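Local atomic coordinates of phosphoribosyl-AMP cyclohydrolase (Medicago truncatula, PDB entry 7BGM), a protein that probably catalyses the second and third steps of histidine biosynthesis in plants, hydrolysing phosphoribosyl-ATP to phosphoribosyl-AMP and then opening the purine ring of that product. Residues A[20-26]-A[85-91]; A[102-108]-A[120-124]; A[128-132]-A[206-212]; A[135-141]-A[150-156]. All coordinates share one frame; numbering follows the deposited sequence.

Interaction 1: A[20-26]-A[85-91]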
# COMPACT_ATOMS: atom_id res chain seq x y z
N VAL A 20 1.61 14.61 -12.89
CA VAL A 20 1.01 14.25 -11.60
C VAL A 20 2.09 13.59 -10.75
O VAL A 20 2.84 12.75 -11.25
CB VAL A 20 -0.18 13.30 -11.79
CG1 VAL A 20 -0.62 12.67 -10.46
CG2 VAL A 20 -1.34 14.02 -12.46
N ALA A 21 2.20 14.00 -9.49
CA ALA A 21 3.13 13.36 -8.56
C ALA A 21 2.39 12.84 -7.34
O ALA A 21 1.72 13.60 -6.63
CB ALA A 21 4.25 14.32 -8.11
N ILE A 22 2.61 11.56 -7.05
CA ILE A 22 1.90 10.87 -5.97
C ILE A 22 2.92 10.44 -4.95
O ILE A 22 3.90 9.77 -5.30
CB ILE A 22 1.13 9.66 -6.49
CG1 ILE A 22 0.21 10.05 -7.62
CG2 ILE A 22 0.41 8.96 -5.33
CD1 ILE A 22 -0.32 8.86 -8.37
N ALA A 23 2.74 10.87 -3.69
CA ALA A 23 3.62 10.40 -2.62
C ALA A 23 3.01 9.17 -1.96
O ALA A 23 1.83 9.19 -1.55
CB ALA A 23 3.88 11.49 -1.59
N GLN A 24 3.85 8.14 -1.78
CA GLN A 24 3.37 6.85 -1.28
C GLN A 24 4.34 6.36 -0.20
O GLN A 24 5.56 6.44 -0.37
CB GLN A 24 3.26 5.81 -2.42
CG GLN A 24 2.79 4.43 -1.91
CD GLN A 24 2.58 3.44 -3.02
OE1 GLN A 24 3.35 3.43 -4.00
NE2 GLN A 24 1.55 2.57 -2.87
N ASN A 25 3.78 5.85 0.90
CA ASN A 25 4.59 5.33 2.02
C ASN A 25 5.35 4.09 1.56
O ASN A 25 4.74 3.09 1.15
CB ASN A 25 3.66 5.03 3.20
CG ASN A 25 4.42 4.62 4.47
OD1 ASN A 25 5.25 3.72 4.45
ND2 ASN A 25 4.14 5.31 5.58
N VAL A 26 6.69 4.16 1.61
CA VAL A 26 7.57 3.07 1.15
C VAL A 26 7.38 1.78 1.96
O VAL A 26 7.60 0.67 1.44
CB VAL A 26 9.04 3.53 1.21
CG1 VAL A 26 9.48 3.80 2.64
CG2 VAL A 26 9.97 2.47 0.53
N SER A 85 2.95 10.41 -15.06
CA SER A 85 2.58 10.20 -13.68
C SER A 85 3.80 9.68 -12.93
O SER A 85 4.53 8.84 -13.45
CB SER A 85 1.43 9.19 -13.60
OG SER A 85 1.00 9.06 -12.27
N ILE A 86 4.06 10.24 -11.75
CA ILE A 86 5.26 9.98 -10.97
C ILE A 86 4.85 9.51 -9.60
O ILE A 86 3.98 10.14 -8.98
CB ILE A 86 6.11 11.25 -10.85
CG1 ILE A 86 6.45 11.73 -12.27
CG2 ILE A 86 7.33 10.99 -9.99
CD1 ILE A 86 7.18 13.08 -12.32
N ILE A 87 5.49 8.44 -9.09
CA ILE A 87 5.40 8.09 -7.67
C ILE A 87 6.68 8.52 -6.99
O ILE A 87 7.80 8.15 -7.41
CB ILE A 87 5.16 6.59 -7.42
CG1 ILE A 87 3.84 6.13 -8.07
CG2 ILE A 87 5.13 6.36 -5.88
CD1 ILE A 87 3.59 4.62 -7.94
N TYR A 88 6.52 9.30 -5.91
CA TYR A 88 7.58 9.54 -4.93
C TYR A 88 7.40 8.52 -3.82
O TYR A 88 6.49 8.64 -3.00
CB TYR A 88 7.46 10.95 -4.34
CG TYR A 88 7.64 12.11 -5.25
CD1 TYR A 88 8.39 12.03 -6.44
CD2 TYR A 88 7.13 13.35 -4.87
CE1 TYR A 88 8.58 13.17 -7.23
CE2 TYR A 88 7.30 14.48 -5.65
CZ TYR A 88 8.04 14.40 -6.82
OH TYR A 88 8.21 15.56 -7.55
N LEU A 89 8.26 7.50 -3.80
CA LEU A 89 8.13 6.44 -2.81
C LEU A 89 9.03 6.77 -1.63
O LEU A 89 10.25 6.86 -1.79
CB LEU A 89 8.50 5.10 -3.44
CG LEU A 89 8.07 3.83 -2.72
CD1 LEU A 89 6.56 3.68 -2.62
CD2 LEU A 89 8.69 2.61 -3.43
N GLY A 90 8.44 7.00 -0.45
CA GLY A 90 9.23 7.57 0.63
C GLY A 90 8.66 7.35 2.01
O GLY A 90 7.58 6.78 2.18
N LYS A 91 9.41 7.82 3.01
CA LYS A 91 9.09 7.61 4.41
C LYS A 91 8.71 8.95 5.03
O LYS A 91 9.57 9.85 5.09
CB LYS A 91 10.29 7.00 5.16
CG LYS A 91 10.02 6.65 6.65
CD LYS A 91 9.10 5.40 6.76
CE LYS A 91 8.89 4.96 8.21
NZ LYS A 91 8.01 3.79 8.36
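Ile-22 O takes the N-H of Tyr-88 at 2.7 Å, and the CA-H of Ile-87 adds a weaker contact to the same oxygen at 3.3 Å. Ile-22 N gives to Ile-86 O, and Gln-24 likewise bonds through N to Tyr-88 O and through O to Gly-90 N. Ile-22 and Gln-24 thus each bond to the two residues flanking their partner, as in a parallel pair. At the ends Val-20 O takes Ile-86 N, and Val-26 N gives to Gly-90 O at 2.8 Å, where the chain leaves the strand. The pair lies inside the mixed sheet of the cyclohydrolase part, between antiparallel neighbours 31-37 and 76-80. On the face that meets helix 39-48, Ala-21 CB sits over the Tyr-88 ring, 4.3 Å from its centroid, in a CH-pi contact; the phenol OH bonds to Thr-52 O. On the other face, with CG opposite the backbone N (chi1 179°) and the chain extended, Gln-24 runs beside Leu-89, whose CD1 is 3.5 Å from Gln-24 OE1, while NE2 goes to Gly-29 O. Leu-89 CG also meets Val-26 CG2 at 4.0 Å, the two side chains nearly perpendicular. Cutting Leu-89 back to alanine would probably open a gap between Val-26 and the Gln-24 chain and leave one side of the amide unpacked. On the same face Ser-85 OG bonds to Gln-34 and Tyr-105 of the second subunit.

Interaction 2: A[102-108]-A[120-124]. With ZN (zinc ion), chain C.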
# COMPACT_ATOMS: atom_id res chain seq x y z
N GLU A 102 -3.12 11.54 8.97
CA GLU A 102 -1.89 10.86 8.59
C GLU A 102 -1.64 10.94 7.09
O GLU A 102 -0.48 11.07 6.64
CB GLU A 102 -1.98 9.42 9.06
CG GLU A 102 -0.72 8.71 9.02
CD GLU A 102 -0.80 7.47 9.87
OE1 GLU A 102 -1.06 7.60 11.09
OE2 GLU A 102 -0.66 6.39 9.33
N THR A 103 -2.71 10.89 6.30
CA THR A 103 -2.68 11.09 4.86
C THR A 103 -3.77 12.06 4.51
O THR A 103 -4.68 12.36 5.32
CB THR A 103 -2.93 9.81 4.04
OG1 THR A 103 -4.34 9.49 4.12
CG2 THR A 103 -2.06 8.63 4.58
N CYS A 104 -3.72 12.51 3.27
CA CYS A 104 -4.75 13.44 2.81
C CYS A 104 -6.07 12.75 2.45
O CYS A 104 -7.05 13.44 2.13
CB CYS A 104 -4.24 14.25 1.62
SG CYS A 104 -2.90 15.40 1.97
N TYR A 105 -6.17 11.43 2.54
CA TYR A 105 -7.32 10.68 2.03
C TYR A 105 -8.07 10.04 3.18
O TYR A 105 -7.70 8.97 3.66
CB TYR A 105 -6.90 9.61 0.99
CG TYR A 105 -6.25 10.20 -0.25
CD1 TYR A 105 -7.04 10.52 -1.38
CD2 TYR A 105 -4.88 10.50 -0.29
CE1 TYR A 105 -6.46 11.05 -2.53
CE2 TYR A 105 -4.29 11.04 -1.43
CZ TYR A 105 -5.08 11.30 -2.55
OH TYR A 105 -4.47 11.84 -3.66
N TYR A 106 -9.11 10.74 3.64
CA TYR A 106 -9.93 10.33 4.77
C TYR A 106 -11.41 10.64 4.54
O TYR A 106 -12.20 10.65 5.51
CB TYR A 106 -9.42 11.03 6.05
CG TYR A 106 -9.27 12.50 5.88
CD1 TYR A 106 -10.39 13.33 5.98
CD2 TYR A 106 -8.02 13.07 5.66
CE1 TYR A 106 -10.27 14.69 5.84
CE2 TYR A 106 -7.88 14.45 5.51
CZ TYR A 106 -9.02 15.26 5.60
OH TYR A 106 -8.96 16.63 5.45
N THR A 107 -11.83 10.91 3.30
CA THR A 107 -13.21 11.29 3.01
C THR A 107 -13.85 10.18 2.18
O THR A 107 -13.69 10.13 0.95
CB THR A 107 -13.22 12.63 2.28
OG1 THR A 107 -12.59 13.64 3.13
CG2 THR A 107 -14.66 13.08 1.93
N PRO A 108 -14.53 9.22 2.82
CA PRO A 108 -15.08 8.08 2.06
C PRO A 108 -16.41 8.46 1.45
O PRO A 108 -17.29 8.98 2.13
CB PRO A 108 -15.24 6.98 3.13
CG PRO A 108 -15.47 7.77 4.43
CD PRO A 108 -14.81 9.13 4.26
N GLY A 120 -18.77 10.64 8.91
CA GLY A 120 -17.61 10.20 9.66
C GLY A 120 -16.41 9.99 8.76
O GLY A 120 -16.40 9.09 7.91
N ASN A 121 -15.38 10.81 8.95
CA ASN A 121 -14.17 10.64 8.17
C ASN A 121 -13.37 9.44 8.69
O ASN A 121 -13.46 9.05 9.86
CB ASN A 121 -13.33 11.92 8.19
CG ASN A 121 -13.90 13.01 7.25
OD1 ASN A 121 -14.74 12.73 6.39
ND2 ASN A 121 -13.47 14.23 7.44
N LYS A 122 -12.62 8.83 7.80
CA LYS A 122 -11.76 7.71 8.19
C LYS A 122 -10.69 7.57 7.13
O LYS A 122 -10.98 7.69 5.94
CB LYS A 122 -12.53 6.40 8.37
CG LYS A 122 -13.13 5.78 7.14
CD LYS A 122 -13.19 4.26 7.30
CE LYS A 122 -14.37 3.63 6.55
NZ LYS A 122 -14.51 4.12 5.16
N LEU A 123 -9.46 7.26 7.55
CA LEU A 123 -8.38 7.08 6.59
C LEU A 123 -8.69 5.93 5.64
O LEU A 123 -9.22 4.88 6.03
CB LEU A 123 -7.06 6.78 7.32
CG LEU A 123 -6.40 7.84 8.22
CD1 LEU A 123 -5.28 7.15 8.91
CD2 LEU A 123 -5.90 8.98 7.35
N ALA A 124 -8.34 6.13 4.37
CA ALA A 124 -8.26 5.00 3.45
C ALA A 124 -7.22 4.00 3.93
O ALA A 124 -6.08 4.37 4.21
CB ALA A 124 -7.89 5.51 2.06
ZN ZN C . -4.12 17.12 2.90
O HOH W 1 -4.67 6.70 4.29
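Beside an intersubunit zinc site, where Cys-104 SG binds the metal at 2.3 Å together with Cys-97 and Cys-81 of the second subunit, the chain at Tyr-105 and Tyr-106 pairs with the loop 120-124. The two run in opposite senses, with Tyr-106 facing Leu-123. Ala-124 N gives a nearly straight bond (172°) to Tyr-105 O, and Lys-122 N reaches Tyr-106 O at 3.0 Å. Tyr-105, Thr-107 and Pro-108 also pair antiparallel with a strand of the second subunit, so the sheet runs on across the interface, and Ala-124 packs on Phe-78 of that subunit. Thr-103 forms an ST turn just ahead: its OG1, set between the backbone N and the carbonyl carbon (chi1 74°), accepts from Tyr-105 N at 3.1 Å. The same hydroxyl shares a water with Ala-124 O, which that water meets at 2.7 Å. Leu-123 folds its CD2 back over this corner, 3.6 Å from Thr-103 OG1, and its CD1 packs on Glu-102 CB. A valine in place of Thr-103 would probably leave the Tyr-105 N-H without its side-chain acceptor and the water with Ala-124 O but no hydroxyl to bridge to, weakening the turn. Pro-108 meets the aliphatic part and NZ end of Lys-122, which crosses its ring. At the edge of the Tyr-106 ring, Asn-121 ND2 lies 3.5 Å from Tyr-106 CD1, ring and amide planes 56° apart.

Interaction 3: A[128-132]-A[206-212]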
# COMPACT_ATOMS: atom_id res chain seq x y z
N LEU A 128 -4.48 -5.12 5.24
CA LEU A 128 -3.68 -5.38 6.44
C LEU A 128 -3.87 -4.29 7.48
O LEU A 128 -3.98 -4.57 8.68
CB LEU A 128 -2.20 -5.52 6.06
CG LEU A 128 -1.18 -5.80 7.14
CD1 LEU A 128 -1.56 -7.09 7.87
CD2 LEU A 128 0.22 -5.91 6.48
N TYR A 129 -3.91 -3.03 7.04
CA TYR A 129 -4.03 -1.87 7.93
C TYR A 129 -5.47 -1.70 8.43
O TYR A 129 -5.68 -1.21 9.56
CB TYR A 129 -3.48 -0.62 7.21
CG TYR A 129 -2.05 -0.96 6.79
CD1 TYR A 129 -1.01 -0.90 7.73
CD2 TYR A 129 -1.75 -1.45 5.49
CE1 TYR A 129 0.29 -1.28 7.40
CE2 TYR A 129 -0.45 -1.83 5.15
CZ TYR A 129 0.57 -1.76 6.13
OH TYR A 129 1.86 -2.13 5.86
N ALA A 130 -6.44 -2.16 7.62
CA ALA A 130 -7.83 -2.19 8.05
C ALA A 130 -8.00 -3.16 9.22
O ALA A 130 -8.67 -2.84 10.21
CB ALA A 130 -8.74 -2.57 6.87
N LEU A 131 -7.38 -4.32 9.13
CA LEU A 131 -7.42 -5.24 10.25
C LEU A 131 -6.73 -4.64 11.47
O LEU A 131 -7.23 -4.77 12.60
CB LEU A 131 -6.76 -6.56 9.86
CG LEU A 131 -6.66 -7.58 11.00
CD1 LEU A 131 -8.05 -7.91 11.55
CD2 LEU A 131 -6.01 -8.84 10.49
N GLU A 132 -5.58 -4.00 11.28
CA GLU A 132 -4.92 -3.33 12.39
C GLU A 132 -5.85 -2.32 13.05
O GLU A 132 -5.95 -2.25 14.28
CB GLU A 132 -3.64 -2.66 11.91
CG GLU A 132 -2.89 -1.88 12.97
CD GLU A 132 -1.56 -1.36 12.46
OE1 GLU A 132 -1.58 -0.60 11.47
OE2 GLU A 132 -0.50 -1.75 13.02
N VAL A 206 2.69 -1.85 19.14
CA VAL A 206 3.55 -1.93 17.96
C VAL A 206 2.68 -1.85 16.71
O VAL A 206 1.69 -2.57 16.58
CB VAL A 206 4.39 -3.22 17.95
CG1 VAL A 206 5.18 -3.30 16.66
CG2 VAL A 206 5.34 -3.20 19.14
N LYS A 207 3.08 -0.97 15.79
CA LYS A 207 2.42 -0.84 14.49
C LYS A 207 3.07 -1.75 13.44
O LYS A 207 4.28 -1.94 13.42
CB LYS A 207 2.50 0.61 14.02
CG LYS A 207 1.88 1.59 14.98
CD LYS A 207 0.43 1.79 14.68
CE LYS A 207 0.33 2.48 13.30
NZ LYS A 207 -0.83 3.35 13.09
N VAL A 208 2.23 -2.29 12.55
CA VAL A 208 2.74 -3.08 11.42
C VAL A 208 3.82 -2.31 10.66
O VAL A 208 4.84 -2.87 10.24
CB VAL A 208 1.57 -3.46 10.48
CG1 VAL A 208 2.08 -3.96 9.11
CG2 VAL A 208 0.66 -4.50 11.15
N GLU A 209 3.58 -1.01 10.43
CA GLU A 209 4.57 -0.17 9.74
C GLU A 209 5.95 -0.23 10.41
O GLU A 209 6.99 -0.23 9.72
CB GLU A 209 4.07 1.28 9.65
CG GLU A 209 5.10 2.22 9.03
CD GLU A 209 4.56 3.64 8.77
OE1 GLU A 209 3.45 3.95 9.26
OE2 GLU A 209 5.30 4.43 8.12
N GLU A 210 5.98 -0.28 11.76
CA GLU A 210 7.27 -0.36 12.47
C GLU A 210 7.95 -1.69 12.21
O GLU A 210 9.18 -1.76 12.10
CB GLU A 210 7.05 -0.16 13.97
CG GLU A 210 6.59 1.27 14.26
CD GLU A 210 6.05 1.52 15.67
OE1 GLU A 210 5.50 0.61 16.31
OE2 GLU A 210 6.16 2.67 16.12
N VAL A 211 7.16 -2.76 12.10
CA VAL A 211 7.71 -4.08 11.78
C VAL A 211 8.31 -4.07 10.38
O VAL A 211 9.42 -4.55 10.14
CB VAL A 211 6.63 -5.16 11.93
CG1 VAL A 211 7.19 -6.56 11.50
CG2 VAL A 211 6.10 -5.20 13.38
N LEU A 212 7.59 -3.47 9.42
CA LEU A 212 8.08 -3.46 8.05
C LEU A 212 9.31 -2.56 7.89
O LEU A 212 10.19 -2.85 7.07
CB LEU A 212 6.95 -3.03 7.09
CG LEU A 212 5.75 -3.98 7.04
CD1 LEU A 212 4.65 -3.61 6.04
CD2 LEU A 212 6.23 -5.42 6.79
O HOH W 2 1.00 0.17 10.62
O HOH W 3 -0.32 -3.70 14.78
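Val-208 CG1 is the apolar centre, held between Leu-128 CD2 at 3.8 Å and Tyr-129 CE1 at 3.6 Å. Pointing CG1 opposite the backbone N (chi1 166°) brings this methyl between the two side chains, while CG2 turns to Glu-132. Leu-128 CB also lies over one face of its neighbour's ring, offset toward the rim. At the outer end of that ring Leu-212 CD1 comes in near the ring plane, 3.2 Å from Tyr-129 OH. The axes of the two short helical segments stay 12.0 Å apart, so the join between the first turns of helices 127-140 and 208-218 in the all-alpha pyrophosphohydrolase part is made by side chains reaching across. Met-198 of helix 183-204 packs on both Leu-128 and Glu-132.

Toward the polar edge, the extended Glu-132 meets the start of helix 208-218. Its OE2 accepts from Val-208 N at 2.8 Å, on the syn side and almost straight (172°), and takes a second hydrogen from a water that also gives one to Val-206 O. OE1 is reached by another water, 2.8 Å away, which itself accepts from Glu-209 N. Lys-207, at the N-cap position, passes nearby, but its NZ stays 4.3 Å from Glu-132 OE1, too far for a salt bridge. The backbone N of Lys-207 bonds to Glu-210 OE1, which also forms a salt bridge to Lys-183 of the second subunit. With one direct and one water-borne link to N-H groups of a helix start, and a lysine close by, the Glu-132 carboxylate is probably favoured in its charged form.

Interaction 4: A[135-141]-A[150-156]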
# COMPACT_ATOMS: atom_id res chain seq x y z
N ILE A 135 -8.63 -4.03 15.18
CA ILE A 135 -8.13 -4.53 16.46
C ILE A 135 -7.95 -3.39 17.46
O ILE A 135 -8.29 -3.51 18.64
CB ILE A 135 -6.82 -5.30 16.23
CG1 ILE A 135 -7.11 -6.58 15.45
CG2 ILE A 135 -6.13 -5.58 17.56
CD1 ILE A 135 -5.84 -7.24 14.90
N SER A 136 -7.38 -2.28 16.99
CA SER A 136 -7.17 -1.11 17.84
C SER A 136 -8.50 -0.59 18.39
O SER A 136 -8.62 -0.30 19.59
CB SER A 136 -6.43 -0.03 17.04
OG SER A 136 -6.20 1.15 17.80
N GLN A 137 -9.52 -0.53 17.54
CA GLN A 137 -10.84 -0.13 18.00
C GLN A 137 -11.38 -1.08 19.06
O GLN A 137 -11.99 -0.63 20.04
CB GLN A 137 -11.81 -0.04 16.83
CG GLN A 137 -11.39 0.95 15.79
CD GLN A 137 -12.32 0.93 14.60
OE1 GLN A 137 -13.54 0.94 14.76
NE2 GLN A 137 -11.76 0.88 13.40
N ARG A 138 -11.18 -2.39 18.89
CA ARG A 138 -11.62 -3.34 19.92
C ARG A 138 -10.86 -3.11 21.22
O ARG A 138 -11.45 -3.21 22.31
CB ARG A 138 -11.42 -4.78 19.44
CG ARG A 138 -12.09 -5.10 18.13
CD ARG A 138 -13.53 -5.54 18.30
NE ARG A 138 -14.22 -5.59 17.01
CZ ARG A 138 -14.03 -6.52 16.07
NH1 ARG A 138 -13.16 -7.51 16.25
NH2 ARG A 138 -14.71 -6.46 14.93
N LYS A 139 -9.56 -2.82 21.13
CA LYS A 139 -8.76 -2.59 22.33
C LYS A 139 -9.26 -1.37 23.09
O LYS A 139 -9.26 -1.35 24.33
CB LYS A 139 -7.29 -2.43 21.94
CG LYS A 139 -6.30 -2.31 23.10
CD LYS A 139 -4.86 -2.27 22.60
CE LYS A 139 -3.86 -2.08 23.73
NZ LYS A 139 -4.10 -0.76 24.40
N ALA A 140 -9.71 -0.35 22.36
CA ALA A 140 -10.09 0.90 23.00
C ALA A 140 -11.45 0.81 23.68
O ALA A 140 -11.71 1.56 24.63
CB ALA A 140 -10.10 2.02 21.96
N GLU A 141 -12.32 -0.10 23.24
CA GLU A 141 -13.67 -0.09 23.79
C GLU A 141 -13.72 -0.88 25.11
O GLU A 141 -12.72 -1.42 25.59
CB GLU A 141 -14.67 -0.62 22.77
CG GLU A 141 -14.31 -1.95 22.13
CD GLU A 141 -15.08 -2.19 20.83
OE1 GLU A 141 -15.45 -1.19 20.17
OE2 GLU A 141 -15.31 -3.36 20.47
N SER A 150 -17.09 -10.39 22.28
CA SER A 150 -16.37 -10.20 21.00
C SER A 150 -15.10 -11.05 20.94
O SER A 150 -14.30 -11.01 21.87
CB SER A 150 -16.00 -8.73 20.79
OG SER A 150 -14.81 -8.61 20.03
N TRP A 151 -14.91 -11.79 19.85
CA TRP A 151 -13.82 -12.76 19.82
C TRP A 151 -12.45 -12.09 19.86
O TRP A 151 -11.52 -12.59 20.52
CB TRP A 151 -13.91 -13.66 18.60
CG TRP A 151 -12.65 -14.44 18.44
CD1 TRP A 151 -11.62 -14.16 17.60
CD2 TRP A 151 -12.26 -15.60 19.19
NE1 TRP A 151 -10.62 -15.09 17.76
CE2 TRP A 151 -10.99 -15.98 18.73
CE3 TRP A 151 -12.87 -16.35 20.19
CZ2 TRP A 151 -10.32 -17.09 19.23
CZ3 TRP A 151 -12.20 -17.45 20.69
CH2 TRP A 151 -10.94 -17.81 20.21
N THR A 152 -12.27 -10.99 19.13
CA THR A 152 -11.01 -10.26 19.21
C THR A 152 -10.83 -9.66 20.60
O THR A 152 -9.74 -9.71 21.18
CB THR A 152 -10.97 -9.19 18.13
OG1 THR A 152 -11.04 -9.82 16.84
CG2 THR A 152 -9.67 -8.38 18.20
N LYS A 153 -11.91 -9.13 21.19
CA LYS A 153 -11.81 -8.56 22.52
C LYS A 153 -11.42 -9.63 23.55
O LYS A 153 -10.68 -9.33 24.50
CB LYS A 153 -13.12 -7.89 22.90
CG LYS A 153 -13.06 -7.05 24.17
CD LYS A 153 -12.11 -5.86 24.03
CE LYS A 153 -12.22 -4.91 25.22
NZ LYS A 153 -11.28 -3.77 25.16
N ARG A 154 -11.88 -10.87 23.37
CA ARG A 154 -11.52 -11.95 24.28
C ARG A 154 -10.01 -12.17 24.31
O ARG A 154 -9.43 -12.41 25.38
CB ARG A 154 -12.22 -13.25 23.88
CG ARG A 154 -13.75 -13.23 23.94
CD ARG A 154 -14.34 -14.50 23.30
NE ARG A 154 -14.35 -15.65 24.20
CZ ARG A 154 -13.38 -16.55 24.30
NH1 ARG A 154 -12.29 -16.45 23.56
NH2 ARG A 154 -13.49 -17.56 25.16
N LEU A 155 -9.36 -12.10 23.15
CA LEU A 155 -7.91 -12.33 23.08
C LEU A 155 -7.13 -11.16 23.67
O LEU A 155 -6.08 -11.36 24.28
CB LEU A 155 -7.49 -12.57 21.64
CG LEU A 155 -7.98 -13.87 21.00
CD1 LEU A 155 -7.69 -13.84 19.51
CD2 LEU A 155 -7.29 -15.06 21.64
N LEU A 156 -7.64 -9.94 23.51
CA LEU A 156 -6.99 -8.78 24.08
C LEU A 156 -6.99 -8.81 25.59
O LEU A 156 -6.13 -8.17 26.21
CB LEU A 156 -7.67 -7.50 23.60
CG LEU A 156 -7.40 -7.13 22.16
CD1 LEU A 156 -8.44 -6.09 21.69
CD2 LEU A 156 -5.99 -6.60 22.02
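Lys-153 bends at its second torsion (chi2 64°) and is otherwise extended, which carries its amine across to the C-terminal end of helix 127-140; Arg-138 bends at the same torsion (chi2 -87°) and brings its guanidinium beside Thr-152. The contact joins that helix to the short helix 151-156 of the MazG-type, all-alpha pyrophosphohydrolase fold, and the two segments cross at -66°. Arg-138, Ser-150, Trp-151 and Thr-152 are AMP-binding residues, though no nucleotide is bound here, so the crossing probably helps to shape the nucleotide site.

Lys-153 NZ donates to Arg-138 O at 2.9 Å, lying in the carbonyl plane, and to Glu-141 O at 2.8 Å, this time from above the plane. One amine thereby ties up two carbonyls where the helix ends, and its positive charge probably suits the negative pole there. Leu-156 CD1 lies against the helix backbone, 3.5 Å from Lys-139 N, and touches CB of both Arg-138 and Lys-139. Val-199 and Leu-203 of helix 183-204 cover this leucine too.

Thr-152 CG2 packs against Ile-135 CG1 and the aliphatic part of Arg-138, the side chains nearly at right angles. Its OG1 bonds to Tyr-195 OH, another residue of the AMP site, and lies 3.2 Å from Arg-138 NH1 near the plane of the guanidinium. Ser-150 OG, 3.7 Å from Arg-138 CD, accepts from Lys-153 N at 3.2 Å in an ST motif that begins the short helix.

In the fold
Interactions 1 and 2 belong to the cyclohydrolase part, centres 18 Å apart; the dimer connects them, because Tyr-105 bonds to Ser-85 of the second subunit. Interactions 3 and 4 share helix 127-140 in the pyrophosphohydrolase part, interaction 4 nested in the loop that interaction 3 closes. Glu-209 of interaction 3 ties the two parts together, its OE2 forming a salt bridge to Lys-91 NZ of interaction 1 at 2.8 Å. Interaction 2 supplies Cys-104, a zinc ligand that also belongs to an AMP site, and the side chain of Ser-85 in interaction 1 lies about 4 Å from another zinc; interaction 4 carries residues of a different AMP site, its centre about 22 Å from that of interaction 2.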